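Local coordinates for caprin-2 (Danio rerio, PDB 4OUS), which probably acts in canonical Wnt signalling through its C1q domain, which assembles as a calcium-binding trimer of jelly-roll subunits, at residues A11-F16 with F27-T32; I56-K61 with Y124-G129; L62-P67 with R114-G119; I70-N75 with V108-H113. The protein carries 1 engineered substitution. All coordinates share one frame; numbering follows the deposited sequence.

Contact 1: A11-F16 with F27-T32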
loop_
_atom_site.group_PDB
_atom_site.type_symbol
_atom_site.label_atom_id
_atom_site.label_comp_id
_atom_site.label_asym_id
_atom_site.label_seq_id
_atom_site.Cartn_x
_atom_site.Cartn_y
_atom_site.Cartn_z
ATOM N N ALA A 11 -11.221 -9.928 -0.639
ATOM C CA ALA A 11 -10.697 -10.250 0.675
ATOM C C ALA A 11 -10.890 -11.726 0.954
ATOM O O ALA A 11 -11.798 -12.368 0.407
ATOM C CB ALA A 11 -11.366 -9.419 1.751
ATOM N N ARG A 12 -10.042 -12.263 1.819
ATOM C CA ARG A 12 -10.182 -13.644 2.222
ATOM C C ARG A 12 -10.671 -13.719 3.655
ATOM O O ARG A 12 -10.071 -13.128 4.562
ATOM C CB ARG A 12 -8.868 -14.390 2.057
ATOM C CG ARG A 12 -9.098 -15.795 1.562
ATOM C CD ARG A 12 -7.881 -16.636 1.730
ATOM N NE ARG A 12 -8.243 -17.981 2.143
ATOM C CZ ARG A 12 -8.394 -19.007 1.315
ATOM N NH1 ARG A 12 -8.218 -18.842 0.008
ATOM N NH2 ARG A 12 -8.710 -20.203 1.799
ATOM N N THR A 13 -11.771 -14.440 3.860
ATOM C CA THR A 13 -12.409 -14.446 5.173
ATOM C C THR A 13 -12.252 -15.767 5.912
ATOM O O THR A 13 -12.798 -15.936 7.000
ATOM C CB THR A 13 -13.914 -14.105 5.080
ATOM O OG1 THR A 13 -14.607 -15.139 4.374
ATOM C CG2 THR A 13 -14.128 -12.772 4.385
ATOM N N ALA A 14 -11.485 -16.681 5.332
ATOM C CA ALA A 14 -11.097 -17.917 6.003
ATOM C C ALA A 14 -9.605 -18.129 5.783
ATOM O O ALA A 14 -9.048 -17.643 4.800
ATOM C CB ALA A 14 -11.893 -19.098 5.478
ATOM N N ASN A 15 -8.957 -18.854 6.686
ATOM C CA ASN A 15 -7.530 -19.097 6.554
ATOM C C ASN A 15 -7.197 -19.856 5.273
ATOM O O ASN A 15 -8.038 -20.576 4.714
ATOM C CB ASN A 15 -6.996 -19.896 7.746
ATOM C CG ASN A 15 -7.061 -19.138 9.068
ATOM O OD1 ASN A 15 -7.306 -17.933 9.120
ATOM N ND2 ASN A 15 -6.824 -19.863 10.157
ATOM N N PHE A 16 -5.961 -19.697 4.812
ATOM C CA PHE A 16 -5.428 -20.533 3.734
ATOM C C PHE A 16 -4.114 -21.139 4.190
ATOM O O PHE A 16 -3.122 -20.426 4.365
ATOM C CB PHE A 16 -5.238 -19.729 2.441
ATOM C CG PHE A 16 -4.880 -20.566 1.227
ATOM C CD1 PHE A 16 -5.518 -21.773 0.967
ATOM C CD2 PHE A 16 -3.926 -20.119 0.324
ATOM C CE1 PHE A 16 -5.190 -22.518 -0.159
ATOM C CE2 PHE A 16 -3.601 -20.861 -0.797
ATOM C CZ PHE A 16 -4.234 -22.060 -1.040
ATOM N N PHE A 27 -9.807 -15.723 -3.278
ATOM C CA PHE A 27 -10.377 -14.696 -2.407
ATOM C C PHE A 27 -11.887 -14.786 -2.500
ATOM O O PHE A 27 -12.451 -14.537 -3.561
ATOM C CB PHE A 27 -9.905 -13.293 -2.800
ATOM C CG PHE A 27 -8.466 -13.018 -2.463
ATOM C CD1 PHE A 27 -7.453 -13.435 -3.307
ATOM C CD2 PHE A 27 -8.133 -12.343 -1.301
ATOM C CE1 PHE A 27 -6.136 -13.189 -2.996
ATOM C CE2 PHE A 27 -6.819 -12.096 -0.982
ATOM C CZ PHE A 27 -5.815 -12.522 -1.830
ATOM N N ASP A 28 -12.543 -15.134 -1.400
ATOM C CA ASP A 28 -13.965 -15.462 -1.429
ATOM C C ASP A 28 -14.889 -14.249 -1.459
ATOM O O ASP A 28 -16.021 -14.346 -1.950
ATOM C CB ASP A 28 -14.321 -16.333 -0.221
ATOM C CG ASP A 28 -13.974 -15.663 1.092
ATOM O OD1 ASP A 28 -12.782 -15.675 1.466
ATOM O OD2 ASP A 28 -14.886 -15.115 1.749
ATOM N N LEU A 29 -14.427 -13.126 -0.924
ATOM C CA LEU A 29 -15.285 -11.968 -0.752
ATOM C C LEU A 29 -14.874 -10.846 -1.690
ATOM O O LEU A 29 -13.679 -10.591 -1.877
ATOM C CB LEU A 29 -15.233 -11.504 0.705
ATOM C CG LEU A 29 -16.168 -10.358 1.084
ATOM C CD1 LEU A 29 -16.670 -10.555 2.500
ATOM C CD2 LEU A 29 -15.479 -9.009 0.954
ATOM N N LEU A 30 -15.866 -10.171 -2.265
ATOM C CA LEU A 30 -15.624 -9.008 -3.107
ATOM C C LEU A 30 -16.418 -7.800 -2.630
ATOM O O LEU A 30 -17.622 -7.904 -2.362
ATOM C CB LEU A 30 -15.987 -9.308 -4.563
ATOM C CG LEU A 30 -14.990 -10.154 -5.350
ATOM C CD1 LEU A 30 -15.650 -10.763 -6.570
ATOM C CD2 LEU A 30 -13.805 -9.297 -5.771
ATOM N N HIS A 31 -15.750 -6.656 -2.534
ATOM C CA HIS A 31 -16.445 -5.390 -2.351
ATOM C C HIS A 31 -16.851 -4.789 -3.684
ATOM O O HIS A 31 -17.855 -4.079 -3.765
ATOM C CB HIS A 31 -15.573 -4.396 -1.593
ATOM C CG HIS A 31 -15.381 -4.747 -0.153
ATOM N ND1 HIS A 31 -14.139 -4.974 0.398
ATOM C CD2 HIS A 31 -16.273 -4.908 0.852
ATOM C CE1 HIS A 31 -14.272 -5.262 1.680
ATOM N NE2 HIS A 31 -15.557 -5.224 1.983
ATOM N N THR A 32 -16.037 -5.005 -4.718
ATOM C CA THR A 32 -16.322 -4.515 -6.065
ATOM C C THR A 32 -15.759 -5.483 -7.091
ATOM O O THR A 32 -14.745 -6.136 -6.848
ATOM C CB THR A 32 -15.715 -3.112 -6.343
ATOM O OG1 THR A 32 -14.326 -3.105 -5.990
ATOM C CG2 THR A 32 -16.441 -2.014 -5.579
#

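Contact 2: I56-K61 with Y124-G129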
loop_
_atom_site.group_PDB
_atom_site.type_symbol
_atom_site.label_atom_id
_atom_site.label_comp_id
_atom_site.label_asym_id
_atom_site.label_seq_id
_atom_site.Cartn_x
_atom_site.Cartn_y
_atom_site.Cartn_z
ATOM N N ILE A 56 -2.683 -3.871 -5.820
ATOM C CA ILE A 56 -2.230 -3.696 -4.446
ATOM C C ILE A 56 -2.664 -4.930 -3.655
ATOM O O ILE A 56 -3.763 -5.459 -3.881
ATOM C CB ILE A 56 -2.827 -2.418 -3.788
ATOM C CG1 ILE A 56 -2.713 -1.190 -4.694
ATOM C CG2 ILE A 56 -2.191 -2.163 -2.425
ATOM C CD1 ILE A 56 -3.390 0.050 -4.133
ATOM N N PHE A 57 -1.841 -5.402 -2.722
ATOM C CA PHE A 57 -2.262 -6.491 -1.855
ATOM C C PHE A 57 -1.666 -6.340 -0.469
ATOM O O PHE A 57 -0.583 -5.775 -0.302
ATOM C CB PHE A 57 -1.905 -7.863 -2.456
ATOM C CG PHE A 57 -0.431 -8.128 -2.593
ATOM C CD1 PHE A 57 0.277 -8.726 -1.561
ATOM C CD2 PHE A 57 0.241 -7.828 -3.765
ATOM C CE1 PHE A 57 1.634 -8.997 -1.685
ATOM C CE2 PHE A 57 1.599 -8.101 -3.888
ATOM C CZ PHE A 57 2.286 -8.688 -2.851
ATOM N N HIS A 58 -2.393 -6.864 0.515
ATOM C CA HIS A 58 -1.999 -6.881 1.917
ATOM C C HIS A 58 -2.405 -8.233 2.470
ATOM O O HIS A 58 -3.604 -8.518 2.520
ATOM C CB HIS A 58 -2.699 -5.775 2.712
ATOM C CG HIS A 58 -2.214 -4.396 2.403
ATOM N ND1 HIS A 58 -2.699 -3.634 1.361
ATOM C CD2 HIS A 58 -1.281 -3.642 3.025
ATOM C CE1 HIS A 58 -2.075 -2.468 1.356
ATOM N NE2 HIS A 58 -1.215 -2.445 2.357
ATOM N N ILE A 59 -1.449 -9.063 2.879
ATOM C CA ILE A 59 -1.772 -10.415 3.319
ATOM C C ILE A 59 -1.262 -10.636 4.743
ATOM O O ILE A 59 -0.069 -10.508 4.999
ATOM C CB ILE A 59 -1.167 -11.471 2.371
ATOM C CG1 ILE A 59 -1.572 -11.218 0.906
ATOM C CG2 ILE A 59 -1.552 -12.867 2.820
ATOM C CD1 ILE A 59 -3.047 -11.348 0.614
ATOM N N LEU A 60 -2.163 -10.960 5.667
ATOM C CA LEU A 60 -1.787 -11.207 7.053
ATOM C C LEU A 60 -1.459 -12.685 7.234
ATOM O O LEU A 60 -2.254 -13.544 6.838
ATOM C CB LEU A 60 -2.920 -10.797 7.998
ATOM C CG LEU A 60 -2.567 -10.760 9.485
ATOM C CD1 LEU A 60 -1.685 -9.558 9.793
ATOM C CD2 LEU A 60 -3.821 -10.753 10.351
ATOM N N LYS A 61 -0.306 -12.987 7.826
ATOM C CA LYS A 61 0.074 -14.382 8.047
ATOM C C LYS A 61 -0.507 -14.943 9.331
ATOM O O LYS A 61 -0.804 -14.198 10.267
ATOM C CB LYS A 61 1.596 -14.537 8.075
ATOM C CG LYS A 61 2.280 -14.001 9.330
ATOM C CD LYS A 61 3.812 -14.008 9.218
ATOM C CE LYS A 61 4.397 -15.401 9.013
ATOM N NZ LYS A 61 4.184 -16.280 10.191
ATOM N N TYR A 124 -8.602 -8.762 6.814
ATOM C CA TYR A 124 -7.213 -8.309 6.872
ATOM C C TYR A 124 -6.454 -8.562 5.572
ATOM O O TYR A 124 -5.563 -7.791 5.207
ATOM C CB TYR A 124 -6.467 -9.015 8.003
ATOM C CG TYR A 124 -6.965 -8.690 9.378
ATOM C CD1 TYR A 124 -6.473 -7.595 10.067
ATOM C CD2 TYR A 124 -7.917 -9.486 10.005
ATOM C CE1 TYR A 124 -6.915 -7.289 11.337
ATOM C CE2 TYR A 124 -8.368 -9.184 11.281
ATOM C CZ TYR A 124 -7.854 -8.086 11.936
ATOM O OH TYR A 124 -8.275 -7.753 13.200
ATOM N N SER A 125 -6.786 -9.659 4.897
ATOM C CA SER A 125 -6.024 -10.145 3.755
ATOM C C SER A 125 -6.773 -9.844 2.474
ATOM O O SER A 125 -7.861 -10.392 2.241
ATOM C CB SER A 125 -5.757 -11.642 3.909
ATOM O OG SER A 125 -4.927 -11.868 5.042
ATOM N N THR A 126 -6.197 -8.960 1.664
ATOM C CA THR A 126 -6.893 -8.291 0.577
ATOM C C THR A 126 -6.053 -8.238 -0.697
ATOM O O THR A 126 -4.818 -8.292 -0.664
ATOM C CB THR A 126 -7.224 -6.854 0.965
ATOM O OG1 THR A 126 -5.985 -6.202 1.267
ATOM C CG2 THR A 126 -8.160 -6.796 2.169
ATOM N N PHE A 127 -6.743 -8.069 -1.817
ATOM C CA PHE A 127 -6.127 -8.005 -3.143
ATOM C C PHE A 127 -7.052 -7.180 -4.017
ATOM O O PHE A 127 -8.231 -7.513 -4.133
ATOM C CB PHE A 127 -5.954 -9.430 -3.688
ATOM C CG PHE A 127 -5.369 -9.542 -5.090
ATOM C CD1 PHE A 127 -4.437 -8.646 -5.592
ATOM C CD2 PHE A 127 -5.747 -10.617 -5.886
ATOM C CE1 PHE A 127 -3.908 -8.826 -6.868
ATOM C CE2 PHE A 127 -5.223 -10.805 -7.145
ATOM C CZ PHE A 127 -4.304 -9.909 -7.645
ATOM N N SER A 128 -6.541 -6.111 -4.616
ATOM C CA SER A 128 -7.338 -5.259 -5.486
ATOM C C SER A 128 -6.574 -4.862 -6.726
ATOM O O SER A 128 -5.342 -4.910 -6.768
ATOM C CB SER A 128 -7.778 -3.976 -4.782
ATOM O OG SER A 128 -8.382 -4.251 -3.540
ATOM N N GLY A 129 -7.317 -4.418 -7.727
ATOM C CA GLY A 129 -6.720 -3.934 -8.948
ATOM C C GLY A 129 -7.677 -3.041 -9.700
ATOM O O GLY A 129 -8.900 -3.142 -9.535
#

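Contact 3: L62-P67 with R114-G119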
loop_
_atom_site.group_PDB
_atom_site.type_symbol
_atom_site.label_atom_id
_atom_site.label_comp_id
_atom_site.label_asym_id
_atom_site.label_seq_id
_atom_site.Cartn_x
_atom_site.Cartn_y
_atom_site.Cartn_z
ATOM N N LEU A 62 -0.659 -16.264 9.369
ATOM C CA LEU A 62 -0.937 -16.951 10.622
ATOM C C LEU A 62 0.243 -16.779 11.569
ATOM O O LEU A 62 1.402 -16.667 11.144
ATOM C CB LEU A 62 -1.203 -18.442 10.400
ATOM C CG LEU A 62 -2.413 -18.822 9.548
ATOM C CD1 LEU A 62 -2.673 -20.319 9.632
ATOM C CD2 LEU A 62 -3.637 -18.050 9.986
ATOM N N ALA A 63 -0.067 -16.791 12.857
ATOM C CA ALA A 63 0.938 -16.672 13.901
ATOM C C ALA A 63 1.587 -18.029 14.147
ATOM O O ALA A 63 1.373 -18.670 15.182
ATOM C CB ALA A 63 0.322 -16.121 15.176
ATOM N N ILE A 64 2.361 -18.461 13.156
ATOM C CA ILE A 64 3.123 -19.697 13.206
ATOM C C ILE A 64 4.557 -19.400 12.798
ATOM O O ILE A 64 4.834 -18.369 12.181
ATOM C CB ILE A 64 2.541 -20.784 12.276
ATOM C CG1 ILE A 64 2.572 -20.320 10.817
ATOM C CG2 ILE A 64 1.125 -21.162 12.705
ATOM C CD1 ILE A 64 2.100 -21.369 9.828
ATOM N N SER A 65 5.462 -20.313 13.138
ATOM C CA SER A 65 6.886 -20.150 12.858
ATOM C C SER A 65 7.244 -20.629 11.453
ATOM O O SER A 65 8.159 -21.432 11.271
ATOM C CB SER A 65 7.717 -20.906 13.893
ATOM O OG SER A 65 7.426 -20.451 15.203
ATOM N N VAL A 66 6.481 -20.159 10.477
ATOM C CA VAL A 66 6.781 -20.319 9.061
ATOM C C VAL A 66 6.635 -18.936 8.446
ATOM O O VAL A 66 5.611 -18.279 8.650
ATOM C CB VAL A 66 5.823 -21.309 8.361
ATOM C CG1 VAL A 66 6.192 -21.460 6.889
ATOM C CG2 VAL A 66 5.821 -22.660 9.065
ATOM N N PRO A 67 7.650 -18.469 7.714
ATOM C CA PRO A 67 7.546 -17.144 7.105
ATOM C C PRO A 67 6.527 -17.123 5.981
ATOM O O PRO A 67 6.245 -18.154 5.362
ATOM C CB PRO A 67 8.952 -16.902 6.561
ATOM C CG PRO A 67 9.465 -18.284 6.278
ATOM C CD PRO A 67 8.946 -19.102 7.423
ATOM N N ARG A 114 5.264 -19.644 0.337
ATOM C CA ARG A 114 5.412 -20.336 1.613
ATOM C C ARG A 114 4.592 -19.609 2.659
ATOM O O ARG A 114 4.320 -18.414 2.521
ATOM C CB ARG A 114 6.879 -20.396 2.058
ATOM C CG ARG A 114 7.783 -21.261 1.183
ATOM C CD ARG A 114 9.190 -21.405 1.778
ATOM N NE ARG A 114 9.115 -22.003 3.111
ATOM C CZ ARG A 114 9.855 -21.646 4.159
ATOM N NH1 ARG A 114 10.778 -20.699 4.048
ATOM N NH2 ARG A 114 9.653 -22.234 5.328
ATOM N N GLY A 115 4.227 -20.326 3.716
ATOM C CA GLY A 115 3.509 -19.737 4.826
ATOM C C GLY A 115 2.030 -20.040 4.772
ATOM O O GLY A 115 1.575 -20.899 4.008
ATOM N N ALA A 116 1.275 -19.340 5.608
ATOM C CA ALA A 116 -0.157 -19.552 5.728
ATOM C C ALA A 116 -0.825 -18.215 6.011
ATOM O O ALA A 116 -0.237 -17.344 6.660
ATOM C CB ALA A 116 -0.472 -20.559 6.826
ATOM N N ILE A 117 -2.050 -18.064 5.517
ATOM C CA ILE A 117 -2.761 -16.791 5.508
ATOM C C ILE A 117 -3.926 -16.758 6.488
ATOM O O ILE A 117 -4.710 -17.705 6.557
ATOM C CB ILE A 117 -3.294 -16.493 4.088
ATOM C CG1 ILE A 117 -2.126 -16.434 3.101
ATOM C CG2 ILE A 117 -4.138 -15.218 4.063
ATOM C CD1 ILE A 117 -2.535 -16.267 1.654
ATOM N N TYR A 118 -4.045 -15.652 7.216
ATOM C CA TYR A 118 -5.159 -15.411 8.110
ATOM C C TYR A 118 -6.368 -14.843 7.386
ATOM O O TYR A 118 -6.278 -13.804 6.715
ATOM C CB TYR A 118 -4.739 -14.440 9.215
ATOM C CG TYR A 118 -5.799 -14.258 10.270
ATOM C CD1 TYR A 118 -5.933 -15.175 11.302
ATOM C CD2 TYR A 118 -6.680 -13.184 10.226
ATOM C CE1 TYR A 118 -6.910 -15.024 12.268
ATOM C CE2 TYR A 118 -7.659 -13.026 11.187
ATOM C CZ TYR A 118 -7.769 -13.945 12.205
ATOM O OH TYR A 118 -8.741 -13.789 13.167
ATOM N N GLY A 119 -7.503 -15.511 7.538
ATOM C CA GLY A 119 -8.762 -15.008 7.027
ATOM C C GLY A 119 -9.799 -14.896 8.121
ATOM O O GLY A 119 -9.960 -15.810 8.934
HETATM O O HOH W 1 2.917 -18.172 7.824
#

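Contact 4: I70-N75 with V108-H113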
loop_
_atom_site.group_PDB
_atom_site.type_symbol
_atom_site.label_atom_id
_atom_site.label_comp_id
_atom_site.label_asym_id
_atom_site.label_seq_id
_atom_site.Cartn_x
_atom_site.Cartn_y
_atom_site.Cartn_z
ATOM N N ILE A 70 4.742 -14.071 -0.544
ATOM C CA ILE A 70 3.695 -13.872 -1.537
ATOM C C ILE A 70 4.316 -13.371 -2.831
ATOM O O ILE A 70 5.176 -12.485 -2.795
ATOM C CB ILE A 70 2.655 -12.826 -1.064
ATOM C CG1 ILE A 70 2.042 -13.199 0.286
ATOM C CG2 ILE A 70 1.579 -12.609 -2.113
ATOM C CD1 ILE A 70 1.183 -14.435 0.250
ATOM N N ASN A 71 3.874 -13.907 -3.968
ATOM C CA ASN A 71 4.247 -13.357 -5.270
ATOM C C ASN A 71 3.020 -12.819 -5.992
ATOM O O ASN A 71 1.998 -13.510 -6.078
ATOM C CB ASN A 71 4.895 -14.404 -6.185
ATOM C CG ASN A 71 5.981 -15.204 -5.507
ATOM O OD1 ASN A 71 5.829 -16.415 -5.298
ATOM N ND2 ASN A 71 7.094 -14.553 -5.186
ATOM N N LEU A 72 3.135 -11.620 -6.558
ATOM C CA LEU A 72 2.172 -11.145 -7.543
ATOM C C LEU A 72 2.612 -11.678 -8.902
ATOM O O LEU A 72 3.712 -11.367 -9.368
ATOM C CB LEU A 72 2.097 -9.621 -7.564
ATOM C CG LEU A 72 1.139 -9.022 -8.598
ATOM C CD1 LEU A 72 -0.314 -9.209 -8.207
ATOM C CD2 LEU A 72 1.454 -7.543 -8.860
ATOM N N MET A 73 1.768 -12.510 -9.493
ATOM C CA MET A 73 2.044 -13.202 -10.742
ATOM C C MET A 73 1.328 -12.545 -11.900
ATOM O O MET A 73 0.179 -12.121 -11.761
ATOM C CB MET A 73 1.584 -14.658 -10.656
ATOM C CG MET A 73 2.070 -15.415 -9.433
ATOM S SD MET A 73 3.862 -15.680 -9.413
ATOM C CE MET A 73 4.059 -16.737 -10.842
ATOM N N ARG A 74 1.990 -12.488 -13.050
ATOM C CA ARG A 74 1.305 -12.200 -14.301
ATOM C C ARG A 74 1.571 -13.400 -15.199
ATOM O O ARG A 74 2.722 -13.683 -15.553
ATOM C CB ARG A 74 1.789 -10.894 -14.935
ATOM C CG ARG A 74 1.003 -10.476 -16.169
ATOM C CD ARG A 74 1.590 -11.033 -17.461
ATOM N NE ARG A 74 2.798 -10.331 -17.881
ATOM C CZ ARG A 74 4.026 -10.836 -17.851
ATOM N NH1 ARG A 74 5.038 -10.097 -18.287
ATOM N NH2 ARG A 74 4.254 -12.060 -17.391
ATOM N N ASN A 75 0.500 -14.109 -15.538
ATOM C CA ASN A 75 0.591 -15.422 -16.173
ATOM C C ASN A 75 1.491 -16.313 -15.302
ATOM O O ASN A 75 1.120 -16.583 -14.160
ATOM C CB ASN A 75 1.036 -15.288 -17.633
ATOM C CG ASN A 75 0.023 -14.499 -18.453
ATOM O OD1 ASN A 75 -1.164 -14.466 -18.114
ATOM N ND2 ASN A 75 0.480 -13.853 -19.518
ATOM N N VAL A 108 -3.639 -12.034 -13.724
ATOM C CA VAL A 108 -2.852 -11.551 -12.606
ATOM C C VAL A 108 -3.442 -12.164 -11.339
ATOM O O VAL A 108 -4.666 -12.202 -11.171
ATOM C CB VAL A 108 -2.846 -10.009 -12.548
ATOM C CG1 VAL A 108 -2.101 -9.514 -11.321
ATOM C CG2 VAL A 108 -2.225 -9.435 -13.819
ATOM N N TRP A 109 -2.578 -12.676 -10.470
ATOM C CA TRP A 109 -3.020 -13.459 -9.327
ATOM C C TRP A 109 -1.930 -13.468 -8.269
ATOM O O TRP A 109 -0.783 -13.110 -8.552
ATOM C CB TRP A 109 -3.382 -14.891 -9.756
ATOM C CG TRP A 109 -2.325 -15.622 -10.557
ATOM C CD1 TRP A 109 -1.989 -15.402 -11.868
ATOM C CD2 TRP A 109 -1.499 -16.704 -10.105
ATOM N NE1 TRP A 109 -1.005 -16.276 -12.252
ATOM C CE2 TRP A 109 -0.686 -17.085 -11.190
ATOM C CE3 TRP A 109 -1.371 -17.384 -8.890
ATOM C CZ2 TRP A 109 0.250 -18.116 -11.095
ATOM C CZ3 TRP A 109 -0.449 -18.413 -8.799
ATOM C CH2 TRP A 109 0.352 -18.767 -9.895
ATOM N N LEU A 110 -2.295 -13.840 -7.047
ATOM C CA LEU A 110 -1.330 -13.959 -5.966
ATOM C C LEU A 110 -1.018 -15.417 -5.686
ATOM O O LEU A 110 -1.916 -16.263 -5.606
ATOM C CB LEU A 110 -1.839 -13.301 -4.689
ATOM C CG LEU A 110 -2.123 -11.802 -4.753
ATOM C CD1 LEU A 110 -2.618 -11.314 -3.403
ATOM C CD2 LEU A 110 -0.908 -11.013 -5.180
ATOM N N ARG A 111 0.270 -15.693 -5.533
ATOM C CA ARG A 111 0.767 -17.011 -5.193
ATOM C C ARG A 111 1.262 -17.033 -3.752
ATOM O O ARG A 111 2.058 -16.177 -3.343
ATOM C CB ARG A 111 1.903 -17.418 -6.135
ATOM C CG ARG A 111 2.393 -18.834 -5.910
ATOM C CD ARG A 111 3.379 -19.260 -6.971
ATOM N NE ARG A 111 4.662 -18.592 -6.811
ATOM C CZ ARG A 111 5.739 -18.900 -7.526
ATOM N NH1 ARG A 111 5.671 -19.853 -8.447
ATOM N NH2 ARG A 111 6.882 -18.263 -7.319
ATOM N N LEU A 112 0.798 -18.028 -2.999
ATOM C CA LEU A 112 1.326 -18.326 -1.685
ATOM C C LEU A 112 2.547 -19.204 -1.881
ATOM O O LEU A 112 2.421 -20.400 -2.132
ATOM C CB LEU A 112 0.273 -19.020 -0.821
ATOM C CG LEU A 112 0.708 -19.390 0.590
ATOM C CD1 LEU A 112 1.163 -18.169 1.365
ATOM C CD2 LEU A 112 -0.420 -20.101 1.320
ATOM N N HIS A 113 3.726 -18.604 -1.855
ATOM C CA HIS A 113 4.944 -19.368 -2.057
ATOM C C HIS A 113 5.210 -20.260 -0.843
ATOM O O HIS A 113 5.340 -21.476 -0.982
ATOM C CB HIS A 113 6.117 -18.431 -2.331
ATOM C CG HIS A 113 7.442 -19.118 -2.306
ATOM N ND1 HIS A 113 7.765 -20.142 -3.169
ATOM C CD2 HIS A 113 8.514 -18.950 -1.497
ATOM C CE1 HIS A 113 8.989 -20.568 -2.898
ATOM N NE2 HIS A 113 9.466 -19.857 -1.893
#

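Contact 1: A11-F16 with F27-T32
Thr13 and Asp28 meet obliquely, and the carboxylate takes two bonds from the one residue: Thr13 OG1 donates to Asp28 OD2 (2.6 Å) and Thr13 N to Asp28 OD1 (2.9 Å), the latter on the syn lone pair. With Asp28 CG between its backbone N and carbonyl carbon (chi1 57°), the carboxylate is brought to Thr13. The Thr13 and Leu29 side chains cross at about a right angle, CG2 to CD1 3.9 Å. Asp28 and Leu29 both face Ala11, a classic beta bulge on the antiparallel pair of strands 7-12 and 29-34 at one side of the C1q sandwich; Leu29 N bonds Ala11 O at 3.0 Å. Phe27 turns its CD2 edge to Ala11 C (3.6 Å). Arg12 likewise crosses Asp28, CG near OD1, with guanidinium and carboxylate planes 86° apart; NE donates to Ala14 O (2.8 Å), NH2 to Asn15 O and NH1 to Ala26 O, with Phe16 CB over one face. With a leucine here, these three carbonyls would probably be left without their donors.

Contact 2: I56-K61 with Y124-G129
Two neighbouring strands of the five-stranded sheet, 51-60 and 125-134, pair here in antiparallel register deep in the C1q jelly roll. Ile56 with Ser128 and His58 with Thr126 are hydrogen-bonded pairs, Thr126 N reaching His58 O at 2.8 Å; Phe57 and Phe127 form the non-hydrogen-bonded pair between them. The extended first torsion of Phe127 (chi1 178°) places its ring with CD1 4.1 Å from Phe57 CB; the ring edge meets Ile56 O. At the strand end Ser125 OG replaces a backbone acceptor, taking Leu60 N at 3.0 Å while bonding Tyr118 O. An alanine in place of Ser125 would probably leave Leu60 N and Tyr118 O without this partner. Leu60 CD2 lies over one face of the Tyr124 ring, 3.9 Å from CG. Phe57 and Phe127 pack on strands 68-74 and 107-114; on the other face Ile56 packs on Ile56 of the third subunit, whereas His58, Thr126 and Ser128 bond to His97 and Asn96 of the second subunit, implying a polar seam beside this apolar contact.

Contact 3: L62-P67 with R114-G119
The Tyr118 ring receives Leu62 CD2 at its edge, near the ring plane and 3.9 Å from CD1, while His91 makes an edge-to-face contact with the same tyrosine. The other flat group, the Arg114 guanidinium, is met obliquely by Pro67 and Val66: Pro67 CG comes to 3.5 Å from Arg114 NH1, and Val66 CG1 lies 3.9 Å from NH2. Arg114 is bent at chi3 (59°), which folds the guanidinium back beside the proline instead of letting it run straight on. Leu62 forks along the opposing chain, CD1 against Ala116 CB (3.6 Å) and CD2 against Tyr118 CA; Ile64 CD1 reaches the same alanine methyl. These two irregular segments lie at one end of the jelly roll, joining the connection between strands 51-60 and 68-74 to the one between 107-114 and 125-134. The first segment, kinked by inverse gamma turns at Ala63 and Ser65, touches the second chiefly at its ends. One direct backbone bond ties them, Leu62 N to Ala116 O at 2.9 Å. Further along, a water donates to Val66 O (2.8 Å) and accepts from Ala116 N (3.0 Å), bridging the two segments. At Gly115 the chain passes close to Pro67 O, Gly115 CA to Pro67 O 3.2 Å, where a side-chain carbon would clash with that oxygen.

Contact 4: I70-N75 with V108-H113
Strands 68-74 and 107-114 are antiparallel neighbours in the second sheet of the C1q sandwich; the axes of 70-74 and 108-113 approach to 4.7 Å, their directions 150° apart. On the outer face Asn71 and Arg111 run side by side, and Asn71 OD1 accepts from both Arg111 NE and Arg111 NH2 at 2.9 Å each. The oxygen lies in the guanidinium plane, but both donors reach it from the same face of the amide, whose plane is turned 69° from theirs. Met73 SD sits over one face of that guanidinium, 4.0 Å above its plane. Across Trp109, Met73 CB makes a CH-pi contact 3.5 Å from the centroid of the five-membered ring, and SD a more distant Met-aromatic one with the six-membered ring. Trp109 CG occupies the position between its backbone N and carbonyl carbon (chi1 52°), which lays the indole along the neighbouring strand, where NE1 donates to Asn75 O (2.9 Å) on a lone pair. Arg44 adds a cation-pi contact to the indole. On the opposite face Leu72 CD1 wedges between Val108 CG1 and Leu110 CD2, 3.6 Å from each, and Ile70 CD1 touches Leu112 CD1. Ile70, Leu72 and Leu110 meet Phe57 of the other sheet, while Trp122 of the third subunit packs on Asn71 and Arg111: as in a jelly-roll sandwich, one face of the sheet packs inward and the other reaches the trimer interface.

How the contacts relate
Contact 1 closes first along the chain; contact 2 then spans a long loop that encloses contact 3, which in turn encloses contact 4. Contacts 1 and 2 share one five-stranded sheet, where strands 7-12 and 125-134 are neighbours, and their centres lie 9 Å apart. Contact 4 belongs to the facing sheet, 12 Å from contact 2, with Phe57 and Phe127 packed on Ile70, Leu72 and Leu110 between the sheets. Contact 3 sits at one end of this sandwich, about 14 Å from contact 2, joined to it by Leu60 and to contact 1 by Phe16. Contacts 1 and 2 meet the second subunit and contacts 2 and 4 the third, so the sandwich presents residues to both neighbouring subunits.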